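Local coordinates for protein Fc fragment of IgE receptor II (Bos taurus, PDB 6PWS) that binds mannose-type sugar through calcium in its C-type lectin domain and probably acts as a receptor for IgE, at residues L69-L72 and D73-E77; N97-G100 and Q101-C105; D116-C119 and G120-L123. One frame throughout, in Å; residues are numbered along the deposited sequence.

Interaction 1 (L69-L72 and D73-E77). With CA (calcium ion), chain C.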
# COMPACT_ATOMS: atom_id res chain seq x y z
N LEU A 69 -0.55 3.46 3.88
CA LEU A 69 -0.94 3.44 5.29
C LEU A 69 0.25 3.90 6.11
O LEU A 69 1.38 3.45 5.87
CB LEU A 69 -1.38 2.01 5.67
CG LEU A 69 -2.01 1.83 7.06
CD1 LEU A 69 -3.32 2.59 7.19
CD2 LEU A 69 -2.23 0.34 7.32
N ARG A 70 0.03 4.83 7.05
CA ARG A 70 1.13 5.41 7.82
C ARG A 70 0.58 5.95 9.14
O ARG A 70 -0.59 6.30 9.24
CB ARG A 70 1.84 6.53 7.03
CG ARG A 70 1.12 7.88 6.94
CD ARG A 70 -0.19 7.89 6.14
NE ARG A 70 -0.73 9.26 6.09
CZ ARG A 70 -1.85 9.64 5.45
NH1 ARG A 70 -2.57 8.75 4.78
NH2 ARG A 70 -2.24 10.92 5.50
N ASP A 71 1.48 6.06 10.14
CA ASP A 71 1.17 6.72 11.41
C ASP A 71 2.18 7.83 11.71
O ASP A 71 2.50 8.09 12.87
CB ASP A 71 1.02 5.77 12.60
CG ASP A 71 2.32 5.14 13.09
OD1 ASP A 71 3.29 5.02 12.32
OD2 ASP A 71 2.35 4.73 14.27
N LEU A 72 2.65 8.50 10.67
CA LEU A 72 3.59 9.61 10.83
C LEU A 72 3.06 10.74 11.71
O LEU A 72 3.82 11.31 12.51
CB LEU A 72 3.97 10.17 9.45
CG LEU A 72 5.00 9.33 8.69
CD1 LEU A 72 4.96 9.62 7.19
CD2 LEU A 72 6.39 9.59 9.26
N ASP A 73 1.80 11.14 11.55
CA ASP A 73 1.34 12.37 12.20
C ASP A 73 1.10 12.18 13.69
O ASP A 73 1.50 13.03 14.50
CB ASP A 73 0.08 12.89 11.52
CG ASP A 73 0.35 13.48 10.15
OD1 ASP A 73 1.53 13.78 9.84
OD2 ASP A 73 -0.63 13.62 9.38
N ILE A 74 0.44 11.11 14.07
CA ILE A 74 0.27 10.75 15.48
C ILE A 74 0.63 9.28 15.59
O ILE A 74 -0.01 8.43 14.95
CB ILE A 74 -1.15 11.00 16.01
CG1 ILE A 74 -1.49 12.49 16.01
CG2 ILE A 74 -1.28 10.42 17.43
CD1 ILE A 74 -2.93 12.78 16.39
N GLU A 75 1.65 8.97 16.39
CA GLU A 75 2.08 7.60 16.57
C GLU A 75 0.91 6.74 17.00
O GLU A 75 0.14 7.10 17.90
CB GLU A 75 3.20 7.56 17.61
CG GLU A 75 3.71 6.16 17.93
CD GLU A 75 4.19 5.38 16.71
OE1 GLU A 75 4.69 6.00 15.75
OE2 GLU A 75 4.07 4.12 16.71
N GLY A 76 0.76 5.60 16.34
CA GLY A 76 -0.31 4.67 16.61
C GLY A 76 -1.63 4.98 15.95
O GLY A 76 -2.57 4.17 16.09
N GLU A 77 -1.77 6.13 15.29
CA GLU A 77 -2.99 6.50 14.58
C GLU A 77 -2.69 6.34 13.09
O GLU A 77 -2.06 7.19 12.47
CB GLU A 77 -3.41 7.93 14.92
CG GLU A 77 -3.90 8.08 16.35
CD GLU A 77 -4.60 9.40 16.65
OE1 GLU A 77 -4.76 10.23 15.73
OE2 GLU A 77 -5.01 9.60 17.81
CA CA C . 4.74 4.08 14.25
O HOH W 1 -1.24 13.49 6.60
O HOH W 2 3.84 1.90 14.36

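Interaction 2 (N97-G100 and Q101-C105). With CA (calcium ion), chain C; CA (calcium ion), chain B; MMA (methyl alpha-D-mannopyranoside), chain D.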
# COMPACT_ATOMS: atom_id res chain seq x y z
N ASN A 97 4.63 -2.93 15.37
CA ASN A 97 5.40 -2.96 16.60
C ASN A 97 6.27 -1.72 16.84
O ASN A 97 6.92 -1.64 17.89
CB ASN A 97 6.23 -4.24 16.70
CG ASN A 97 7.27 -4.39 15.61
OD1 ASN A 97 7.42 -3.53 14.74
ND2 ASN A 97 8.01 -5.50 15.66
N ASP A 98 6.28 -0.76 15.91
CA ASP A 98 7.06 0.47 16.05
C ASP A 98 8.50 0.17 16.48
O ASP A 98 9.04 0.77 17.42
CB ASP A 98 6.38 1.48 16.98
CG ASP A 98 6.77 2.92 16.65
OD1 ASP A 98 6.75 3.29 15.44
OD2 ASP A 98 7.12 3.69 17.58
N ALA A 99 9.13 -0.75 15.76
CA ALA A 99 10.47 -1.22 16.09
C ALA A 99 11.55 -0.21 15.69
O ALA A 99 11.28 0.90 15.24
CB ALA A 99 10.71 -2.59 15.47
N GLY A 100 12.81 -0.59 15.88
CA GLY A 100 13.87 0.40 15.74
C GLY A 100 13.61 1.53 16.70
O GLY A 100 13.13 1.32 17.82
N GLN A 101 13.91 2.76 16.28
CA GLN A 101 13.49 3.93 17.02
C GLN A 101 12.22 4.55 16.44
O GLN A 101 11.89 5.70 16.77
CB GLN A 101 14.60 4.97 17.16
CG GLN A 101 15.90 4.39 17.67
CD GLN A 101 16.78 3.95 16.54
OE1 GLN A 101 17.04 4.72 15.60
NE2 GLN A 101 17.24 2.71 16.60
N GLY A 102 11.48 3.79 15.62
CA GLY A 102 10.19 4.21 15.11
C GLY A 102 9.95 3.72 13.69
O GLY A 102 10.79 3.90 12.81
N GLU A 103 8.79 3.10 13.47
CA GLU A 103 8.38 2.58 12.17
C GLU A 103 7.01 3.17 11.86
O GLU A 103 6.03 2.85 12.54
CB GLU A 103 8.32 1.05 12.16
CG GLU A 103 9.69 0.44 12.35
CD GLU A 103 9.67 -1.06 12.30
OE1 GLU A 103 8.73 -1.67 12.86
OE2 GLU A 103 10.59 -1.65 11.68
N ASN A 104 6.94 4.05 10.85
CA ASN A 104 5.74 4.84 10.67
C ASN A 104 5.10 4.70 9.29
O ASN A 104 4.11 5.39 9.03
CB ASN A 104 6.00 6.30 11.03
CG ASN A 104 6.67 6.42 12.39
OD1 ASN A 104 6.30 5.75 13.35
ND2 ASN A 104 7.68 7.27 12.47
N CYS A 105 5.61 3.80 8.46
CA CYS A 105 5.11 3.58 7.10
C CYS A 105 4.87 2.09 6.92
O CYS A 105 5.69 1.28 7.32
CB CYS A 105 6.15 4.07 6.09
SG CYS A 105 6.39 5.88 6.12
CA CA C . 4.74 4.08 14.25
CA CA B . 7.44 -3.61 12.29
C1 MMA D . 12.63 -6.12 11.74
C2 MMA D . 11.75 -5.14 10.98
C3 MMA D . 10.57 -4.82 11.82
C4 MMA D . 9.77 -6.05 12.14
C5 MMA D . 10.65 -7.12 12.81
C6 MMA D . 9.89 -8.41 12.91
C7 MMA D . 13.72 -6.23 13.85
O1 MMA D . 13.00 -5.48 12.89
O2 MMA D . 11.30 -5.69 9.73
O3 MMA D . 9.69 -3.91 11.12
O4 MMA D . 8.70 -5.65 12.98
O5 MMA D . 11.87 -7.38 12.03
O6 MMA D . 10.72 -9.38 13.50
O HOH W 2 3.84 1.90 14.36

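Interaction 3 (D116-C119 and G120-L123). With CA (calcium ion), chain B.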
# COMPACT_ATOMS: atom_id res chain seq x y z
N ASP A 116 4.70 -2.57 9.79
CA ASP A 116 5.24 -1.22 9.86
C ASP A 116 6.76 -1.27 9.72
O ASP A 116 7.43 -2.14 10.31
CB ASP A 116 4.78 -0.46 11.12
CG ASP A 116 5.19 -1.09 12.45
OD1 ASP A 116 5.47 -2.31 12.49
OD2 ASP A 116 5.16 -0.34 13.45
N ALA A 117 7.30 -0.35 8.92
CA ALA A 117 8.72 -0.33 8.60
C ALA A 117 9.27 1.08 8.72
O ALA A 117 8.53 2.07 8.76
CB ALA A 117 8.94 -0.87 7.19
N PHE A 118 10.60 1.15 8.76
CA PHE A 118 11.27 2.44 8.68
C PHE A 118 10.90 3.13 7.38
O PHE A 118 11.07 2.56 6.29
CB PHE A 118 12.79 2.20 8.75
CG PHE A 118 13.62 3.42 8.51
CD1 PHE A 118 13.35 4.61 9.17
CD2 PHE A 118 14.68 3.39 7.62
CE1 PHE A 118 14.12 5.73 8.94
CE2 PHE A 118 15.46 4.53 7.40
CZ PHE A 118 15.16 5.68 8.06
N CYS A 119 10.41 4.37 7.47
CA CYS A 119 9.94 5.08 6.29
C CYS A 119 11.04 5.29 5.25
O CYS A 119 10.73 5.47 4.07
CB CYS A 119 9.31 6.42 6.69
SG CYS A 119 7.75 6.25 7.61
N GLY A 120 12.32 5.26 5.65
CA GLY A 120 13.43 5.38 4.73
C GLY A 120 13.92 4.10 4.08
O GLY A 120 14.92 4.13 3.36
N SER A 121 13.25 2.97 4.33
CA SER A 121 13.63 1.72 3.68
C SER A 121 13.39 1.82 2.19
O SER A 121 12.35 2.33 1.75
CB SER A 121 12.79 0.56 4.21
OG SER A 121 13.02 0.31 5.58
N GLU A 122 14.31 1.29 1.39
CA GLU A 122 14.21 1.35 -0.07
C GLU A 122 13.65 0.06 -0.66
O GLU A 122 14.37 -0.77 -1.24
CB GLU A 122 15.56 1.71 -0.67
CG GLU A 122 15.93 3.14 -0.36
CD GLU A 122 17.21 3.59 -1.01
OE1 GLU A 122 17.98 2.74 -1.49
OE2 GLU A 122 17.43 4.82 -1.03
N LEU A 123 12.33 -0.07 -0.60
CA LEU A 123 11.68 -1.28 -1.08
C LEU A 123 11.61 -1.29 -2.60
O LEU A 123 11.52 -0.25 -3.25
CB LEU A 123 10.27 -1.41 -0.50
CG LEU A 123 10.17 -1.46 1.01
CD1 LEU A 123 8.72 -1.64 1.44
CD2 LEU A 123 11.03 -2.56 1.59
CA CA B . 7.44 -3.61 12.29

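Interaction 1 (L69-L72 and D73-E77)
D71 and E75 meet around a calcium ion in the loop that links the paired strands 69-70 and 79-80 of this C-type lectin domain, where the chain closes a type II beta turn from I74 to E77. D71 is the only buried residue of the contact. Its first torsion puts CG between the backbone N and the carbonyl carbon (chi1 72°), which brings the carboxylate to both the metal and the N-H of G76. Both D71 oxygens bind calcium, OD2 at 2.5 Å, and E75 also grips the ion with two oxygens, its OE1 at 2.4 Å. The two carboxylates are turned 70° against each other, and D71 OD2 lies only 3.0 Å from E75 OE1; the shared cation probably offsets the repulsion that such closeness of negative charge would bring. D71 OD2 has a second partner, the backbone N of G76 at 2.8 Å. That nearly straight N-H (169°) arrives from the anti side, slightly out of the carboxylate plane, and ties the metal ligand to the turn. Water 2 is a further ligand, and D98, E103 and N104 from a later loop complete the site. D71 CB packs against E77 O at 3.4 Å. L72 and D73 meet close to the main chain, L72 CB lying 3.2 Å from D73 N and D73 CB touching the L72 carbonyl carbon. The end of L72 leads away to W30 of helix 30-39 and to C105. The D73 carboxylate and the charged end of R70 are too far apart for direct pairing, and one water spans the gap. This water 1 lies at the edge of the R70 guanidinium, in its plane, where it accepts from NH2 at 3.0 Å and donates to D73 OD2 at 2.8 Å.

Interaction 2 (N97-G100 and Q101-C105)
The planes of the N97 amide and the E103 carboxylate are 34° apart, with N97 OD1 3.0 Å from E103 OE1 because both oxygens bind one calcium ion. The backbone N of A99 stands above the E103 carboxylate plane and donates to OE1 at 3.1 Å, while the CB of A99 packs against the same oxygen. The mannoside completes this arrangement: its O3 and O4 both bind the calcium, N97 ND2 donates to O4 at 2.8 Å, and E103 OE2 lies 2.5 Å from O3. Extended beyond CG (chi2 -178°), the E103 side chain carries its carboxylate out to metal and sugar. E95, N115 and D116 supply the other protein ligands; E95 and N97 are the outer residues of the Glu-Pro-Asn motif that marks mannose-type C-type lectin sites. D98 OD1 binds the second calcium, also held by the carbonyl O of E103, and accepts a hydrogen bond from E103 N at 2.8 Å, which comes from above its carboxylate plane. E103 therefore joins the two metal sites, by side chain and by backbone. A type II' turn from A99 to G102, closed by G102 N to A99 O at 2.9 Å, forms the tip. The loop lies between strand 79-80 and strand 105-108, and where it enters the latter N104 and C105 make a classic beta bulge facing A117 of strand 114-117.

Interaction 3 (D116-C119 and G120-L123)
The ring of F118 packs against G120 in a type I beta turn from F118 to S121, just where strand 114-117 of the C-type lectin fold ends beside the sugar site. Two residues before the turn, D116 binds the sugar-site calcium through both its carbonyl O and its OD1, the latter at 2.4 Å, so the turn follows closely on a metal ligand. The first torsion of F118 (chi1 173°) sets CG anti to the backbone N, which brings the ring against G120. This glycine lies on one face of the ring, its backbone N 3.4 Å from the plane of the F118 ring and over its centre. Its CA makes a CH-pi contact with the same face, 3.8 Å from the F118 centroid. At S121 the turn closes. The backbone N donates to F118 O at 3.0 Å in a fairly straight bond (166°), although it approaches from above the carbonyl plane. The hydroxyl OG of the same serine donates to F118 O as well, at 3.1 Å and closer to that plane, so one carbonyl is held by two donors from a single residue. L123 then enters strand 123-131, where its side chain packs on W66 and M107, and its backbone N makes a weak hydrogen bond back to S121 O at 3.4 Å.

In the fold
All three interactions are local surface contacts around the calcium and sugar sites, and they differ in what holds them. Interactions 1 and 2 share a calcium ion and water 2, and their backbones meet where D71 N probably donates to N104 O. Interactions 2 and 3 share the sugar-binding calcium; D116 OD2 also takes a hydrogen bond from D98 N, and the C105-C119 disulfide ties the two covalently. Interactions 1 and 3 merely touch, L72 against the sulfur of C119. Carboxylates and metal dominate the first two, whereas 116-123 relies on a ring over a turn. Interaction 2, central between the others, alone reaches both calcium ions.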